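Local structure of putative Transcriptional Regulator (Rhodococcus sp., 2IA2) at residues 103-115 and 224-236. The protein probably regulates transcription as an IclR-family protein, binding DNA through a helix-turn-helix domain and perhaps sensing a small ligand with its GAF-like C-terminal domain. Residues are numbered along the deposited sequence; the frame is centred on the assembly and turned at random.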
loop_
_atom_site.group_PDB
_atom_site.type_symbol
_atom_site.label_atom_id
_atom_site.label_comp_id
_atom_site.label_asym_id
_atom_site.label_seq_id
_atom_site.Cartn_x
_atom_site.Cartn_y
_atom_site.Cartn_z
ATOM N N LEU A 103 -21.682 -4.054 -0.868
ATOM C CA LEU A 103 -22.616 -3.937 0.242
ATOM C C LEU A 103 -23.942 -3.342 -0.265
ATOM O O LEU A 103 -24.991 -3.922 -0.111
ATOM C CB LEU A 103 -22.021 -3.060 1.370
ATOM C CG LEU A 103 -22.958 -2.823 2.572
ATOM C CD1 LEU A 103 -23.471 -4.202 3.185
ATOM C CD2 LEU A 103 -22.350 -1.926 3.665
ATOM N N SER A 104 -23.871 -2.173 -0.877
ATOM C CA SER A 104 -25.053 -1.512 -1.417
ATOM C C SER A 104 -25.872 -2.360 -2.358
ATOM O O SER A 104 -27.109 -2.321 -2.331
ATOM C CB SER A 104 -24.724 -0.164 -2.014
ATOM O OG SER A 104 -24.662 0.811 -0.952
ATOM N N HIS A 105 -25.193 -3.152 -3.165
ATOM C CA HIS A 105 -25.870 -4.007 -4.128
ATOM C C HIS A 105 -26.509 -5.179 -3.422
ATOM O O HIS A 105 -27.543 -5.668 -3.869
ATOM C CB HIS A 105 -24.928 -4.514 -5.229
ATOM C CG HIS A 105 -25.605 -5.436 -6.190
ATOM N ND1 HIS A 105 -26.580 -5.008 -7.077
ATOM C CD2 HIS A 105 -25.519 -6.785 -6.348
ATOM C CE1 HIS A 105 -27.052 -6.049 -7.748
ATOM N NE2 HIS A 105 -26.416 -7.137 -7.332
ATOM N N LYS A 106 -25.915 -5.630 -2.322
ATOM C CA LYS A 106 -26.482 -6.730 -1.550
ATOM C C LYS A 106 -27.767 -6.333 -0.776
ATOM O O LYS A 106 -28.745 -7.045 -0.811
ATOM C CB LYS A 106 -25.429 -7.303 -0.584
ATOM C CG LYS A 106 -25.924 -8.494 0.157
ATOM C CD LYS A 106 -24.993 -8.800 1.252
ATOM C CE LYS A 106 -25.295 -10.167 1.784
ATOM N NZ LYS A 106 -24.494 -10.390 3.025
ATOM N N VAL A 107 -27.742 -5.206 -0.071
ATOM C CA VAL A 107 -28.861 -4.796 0.794
ATOM C C VAL A 107 -29.767 -3.709 0.201
ATOM O O VAL A 107 -30.815 -3.381 0.791
ATOM C CB VAL A 107 -28.344 -4.349 2.221
ATOM C CG1 VAL A 107 -27.456 -5.456 2.848
ATOM C CG2 VAL A 107 -27.610 -2.964 2.191
ATOM N N HIS A 108 -29.376 -3.172 -0.957
ATOM C CA HIS A 108 -30.137 -2.163 -1.696
ATOM C C HIS A 108 -30.397 -0.923 -0.874
ATOM O O HIS A 108 -31.554 -0.428 -0.805
ATOM C CB HIS A 108 -31.477 -2.733 -2.219
ATOM C CG HIS A 108 -31.294 -3.946 -3.062
ATOM N ND1 HIS A 108 -30.610 -3.908 -4.260
ATOM C CD2 HIS A 108 -31.606 -5.245 -2.839
ATOM C CE1 HIS A 108 -30.544 -5.130 -4.759
ATOM N NE2 HIS A 108 -31.140 -5.960 -3.917
ATOM N N GLU A 109 -29.330 -0.444 -0.236
ATOM C CA GLU A 109 -29.385 0.750 0.612
ATOM C C GLU A 109 -28.071 1.509 0.414
ATOM O O GLU A 109 -27.019 0.914 0.148
ATOM C CB GLU A 109 -29.582 0.412 2.106
ATOM C CG GLU A 109 -30.851 -0.365 2.540
ATOM C CD GLU A 109 -32.170 0.341 2.177
ATOM O OE1 GLU A 109 -32.197 1.587 1.970
ATOM O OE2 GLU A 109 -33.192 -0.368 2.094
ATOM N N SER A 110 -28.137 2.819 0.606
ATOM C CA SER A 110 -26.957 3.691 0.627
ATOM C C SER A 110 -25.904 3.268 1.698
ATOM O O SER A 110 -26.271 2.978 2.857
ATOM C CB SER A 110 -27.453 5.141 0.880
ATOM O OG SER A 110 -26.455 6.003 1.452
ATOM N N SER A 111 -24.620 3.210 1.296
ATOM C CA SER A 111 -23.479 2.931 2.201
ATOM C C SER A 111 -22.409 4.002 1.946
ATOM O O SER A 111 -22.281 4.444 0.813
ATOM C CB SER A 111 -22.917 1.521 2.012
ATOM O OG SER A 111 -22.407 1.345 0.691
ATOM N N SER A 112 -21.707 4.440 3.003
ATOM C CA SER A 112 -20.718 5.483 2.926
ATOM C C SER A 112 -19.550 5.157 3.810
ATOM O O SER A 112 -19.665 4.324 4.776
ATOM C CB SER A 112 -21.283 6.791 3.468
ATOM O OG SER A 112 -22.493 7.144 2.793
ATOM N N VAL A 113 -18.449 5.882 3.573
ATOM C CA VAL A 113 -17.331 5.833 4.523
ATOM C C VAL A 113 -17.023 7.272 4.882
ATOM O O VAL A 113 -17.027 8.131 4.017
ATOM C CB VAL A 113 -16.090 5.069 3.927
ATOM C CG1 VAL A 113 -14.808 5.347 4.740
ATOM C CG2 VAL A 113 -16.343 3.576 3.884
ATOM N N SER A 114 -16.715 7.538 6.155
ATOM C CA SER A 114 -16.295 8.900 6.542
ATOM C C SER A 114 -15.112 8.856 7.477
ATOM O O SER A 114 -14.745 7.797 8.018
ATOM C CB SER A 114 -17.435 9.668 7.241
ATOM O OG SER A 114 -17.791 8.963 8.426
ATOM N N ILE A 115 -14.488 10.022 7.643
ATOM C CA ILE A 115 -13.404 10.163 8.587
ATOM C C ILE A 115 -13.729 11.353 9.469
ATOM O O ILE A 115 -14.626 12.119 9.137
ATOM C CB ILE A 115 -12.049 10.369 7.845
ATOM C CG1 ILE A 115 -12.100 11.665 7.014
ATOM C CG2 ILE A 115 -11.714 9.102 7.028
ATOM C CD1 ILE A 115 -10.806 12.104 6.470
ATOM N N VAL A 224 -9.742 4.523 12.252
ATOM C CA VAL A 224 -9.334 5.542 11.309
ATOM C C VAL A 224 -10.495 6.004 10.435
ATOM O O VAL A 224 -10.433 7.077 9.874
ATOM C CB VAL A 224 -8.168 5.046 10.411
ATOM C CG1 VAL A 224 -6.937 4.723 11.314
ATOM C CG2 VAL A 224 -8.591 3.825 9.548
ATOM N N ALA A 225 -11.571 5.222 10.327
ATOM C CA ALA A 225 -12.696 5.642 9.485
ATOM C C ALA A 225 -13.936 4.943 10.018
ATOM O O ALA A 225 -13.809 4.105 10.910
ATOM C CB ALA A 225 -12.429 5.248 7.993
ATOM N N ALA A 226 -15.117 5.282 9.504
ATOM C CA ALA A 226 -16.303 4.504 9.809
ATOM C C ALA A 226 -17.043 4.185 8.509
ATOM O O ALA A 226 -16.982 4.963 7.577
ATOM C CB ALA A 226 -17.195 5.277 10.719
ATOM N N VAL A 227 -17.778 3.082 8.466
ATOM C CA VAL A 227 -18.601 2.746 7.299
ATOM C C VAL A 227 -20.060 2.675 7.800
ATOM O O VAL A 227 -20.277 2.255 8.903
ATOM C CB VAL A 227 -18.120 1.396 6.663
ATOM C CG1 VAL A 227 -18.006 0.266 7.738
ATOM C CG2 VAL A 227 -19.010 0.978 5.488
ATOM N N ASN A 228 -21.031 3.115 7.000
ATOM C CA ASN A 228 -22.422 3.051 7.399
ATOM C C ASN A 228 -23.325 2.460 6.344
ATOM O O ASN A 228 -22.901 2.220 5.206
ATOM C CB ASN A 228 -22.943 4.438 7.901
ATOM C CG ASN A 228 -23.554 5.308 6.810
ATOM O OD1 ASN A 228 -23.507 4.966 5.630
ATOM N ND2 ASN A 228 -24.148 6.458 7.206
ATOM N N ILE A 229 -24.557 2.171 6.766
ATOM C CA ILE A 229 -25.709 2.022 5.886
ATOM C C ILE A 229 -26.682 3.089 6.394
ATOM O O ILE A 229 -26.834 3.241 7.584
ATOM C CB ILE A 229 -26.382 0.642 6.045
ATOM C CG1 ILE A 229 -25.442 -0.482 5.581
ATOM C CG2 ILE A 229 -27.718 0.599 5.274
ATOM C CD1 ILE A 229 -25.847 -1.874 6.050
ATOM N N SER A 230 -27.328 3.832 5.500
ATOM C CA SER A 230 -28.312 4.817 5.926
ATOM C C SER A 230 -29.636 4.493 5.246
ATOM O O SER A 230 -29.666 4.128 4.056
ATOM C CB SER A 230 -27.845 6.238 5.539
ATOM O OG SER A 230 -28.612 7.240 6.216
ATOM N N THR A 231 -30.740 4.645 5.982
ATOM C CA THR A 231 -32.059 4.218 5.464
ATOM C C THR A 231 -33.239 4.957 6.089
ATOM O O THR A 231 -33.176 5.346 7.272
ATOM C CB THR A 231 -32.227 2.668 5.605
ATOM O OG1 THR A 231 -33.306 2.241 4.777
ATOM C CG2 THR A 231 -32.461 2.237 7.052
ATOM N N PRO A 232 -34.317 5.187 5.306
ATOM C CA PRO A 232 -35.534 5.715 5.948
ATOM C C PRO A 232 -36.008 4.799 7.054
ATOM O O PRO A 232 -35.942 3.584 6.928
ATOM C CB PRO A 232 -36.574 5.765 4.787
ATOM C CG PRO A 232 -35.688 6.003 3.586
ATOM C CD PRO A 232 -34.505 5.056 3.849
ATOM N N ALA A 233 -36.453 5.383 8.145
ATOM C CA ALA A 233 -37.023 4.585 9.217
ATOM C C ALA A 233 -38.161 3.676 8.696
ATOM O O ALA A 233 -38.341 2.538 9.201
ATOM C CB ALA A 233 -37.513 5.510 10.341
ATOM N N ALA A 234 -38.916 4.127 7.683
ATOM C CA ALA A 234 -40.090 3.343 7.204
ATOM C C ALA A 234 -39.744 2.018 6.512
ATOM O O ALA A 234 -40.589 1.118 6.422
ATOM C CB ALA A 234 -40.955 4.214 6.281
ATOM N N ARG A 235 -38.515 1.851 6.024
ATOM C CA ARG A 235 -38.169 0.613 5.305
ATOM C C ARG A 235 -37.869 -0.601 6.209
ATOM O O ARG A 235 -38.007 -1.758 5.766
ATOM C CB ARG A 235 -36.952 0.853 4.421
ATOM C CG ARG A 235 -37.093 1.923 3.390
ATOM C CD ARG A 235 -35.788 1.948 2.471
ATOM N NE ARG A 235 -35.725 0.755 1.620
ATOM C CZ ARG A 235 -36.583 0.548 0.632
ATOM N NH1 ARG A 235 -37.547 1.463 0.361
ATOM N NH2 ARG A 235 -36.483 -0.550 -0.097
ATOM N N TYR A 236 -37.466 -0.358 7.471
ATOM C CA TYR A 236 -37.120 -1.474 8.426
ATOM C C TYR A 236 -37.542 -1.136 9.855
ATOM O O TYR A 236 -37.314 -0.022 10.310
ATOM C CB TYR A 236 -35.579 -1.731 8.451
ATOM C CG TYR A 236 -34.956 -1.995 7.101
ATOM C CD1 TYR A 236 -34.455 -0.945 6.326
ATOM C CD2 TYR A 236 -34.862 -3.299 6.585
ATOM C CE1 TYR A 236 -33.945 -1.169 5.066
ATOM C CE2 TYR A 236 -34.282 -3.531 5.308
ATOM C CZ TYR A 236 -33.863 -2.459 4.555
ATOM O OH TYR A 236 -33.318 -2.683 3.287
HETATM O O HOH W 1 -32.407 -4.988 2.188
HETATM O O HOH W 2 -30.670 3.752 1.601
HETATM O O HOH W 3 -34.365 -2.016 0.193
HETATM O O HOH W 4 -24.789 6.326 3.622
#
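Strands 110-115 and 224-232 pair antiparallel in the middle of the six-stranded sheet of the IclR C-terminal, GAF-like domain. Ser114 and Ala226 form a doubly hydrogen-bonded pair: Ser114 N to Ala226 O spans 3.0 Å, and Ala226 N reaches back to Ser114 O. Farther along, Asn228 N gives a sound bond to Ser112 O, whereas Ser112 N makes weak bonds to Asn228 O and OD1; water 4 ties OD1 to the hydroxyls of Ser110 and Ser112. On the face carrying Val113, Val227 and Ile229, Val113 CG2 lies 4.0 Å from Val227 CB. Leu103, on the helix over this face, lays CD2 at 3.9 Å against Ile229 CG1, and helix 246-264 packs here too.

Where strand 224-232 ends, Glu109 meets the turn beyond it. Its CG stands anti to the carbonyl carbon (chi1 -60°) and the chain bends at chi2, bringing the carboxylate to Arg235 and Tyr236. OE2 accepts from both side chains, and water 3 also donates to it, bridging to Arg235 NH2. Arg235 NE approaches its syn lone pair at 2.8 Å in a salt bridge, while Tyr236 OH donates from the anti side at 2.6 Å, the carboxylate standing 78° from the ring plane. OE1 receives a weak bond from Thr231 OG1 at 3.1 Å, and Arg131 adds a salt bridge to the same oxygen. Water 2 links OE1 to Ser230 O and Ser110 N. Putting an alanine at Glu109 would probably leave Arg235 and Arg131 close together without the shared negative charge and the Tyr236 hydroxyl without the acceptor it donates to. Two arginines and a tyrosine hydroxyl around one buried carboxylate should favour its ionised form, and the carboxylate joins the turn after strand 224-232 to the link between helix 92-107 and strand 110-117.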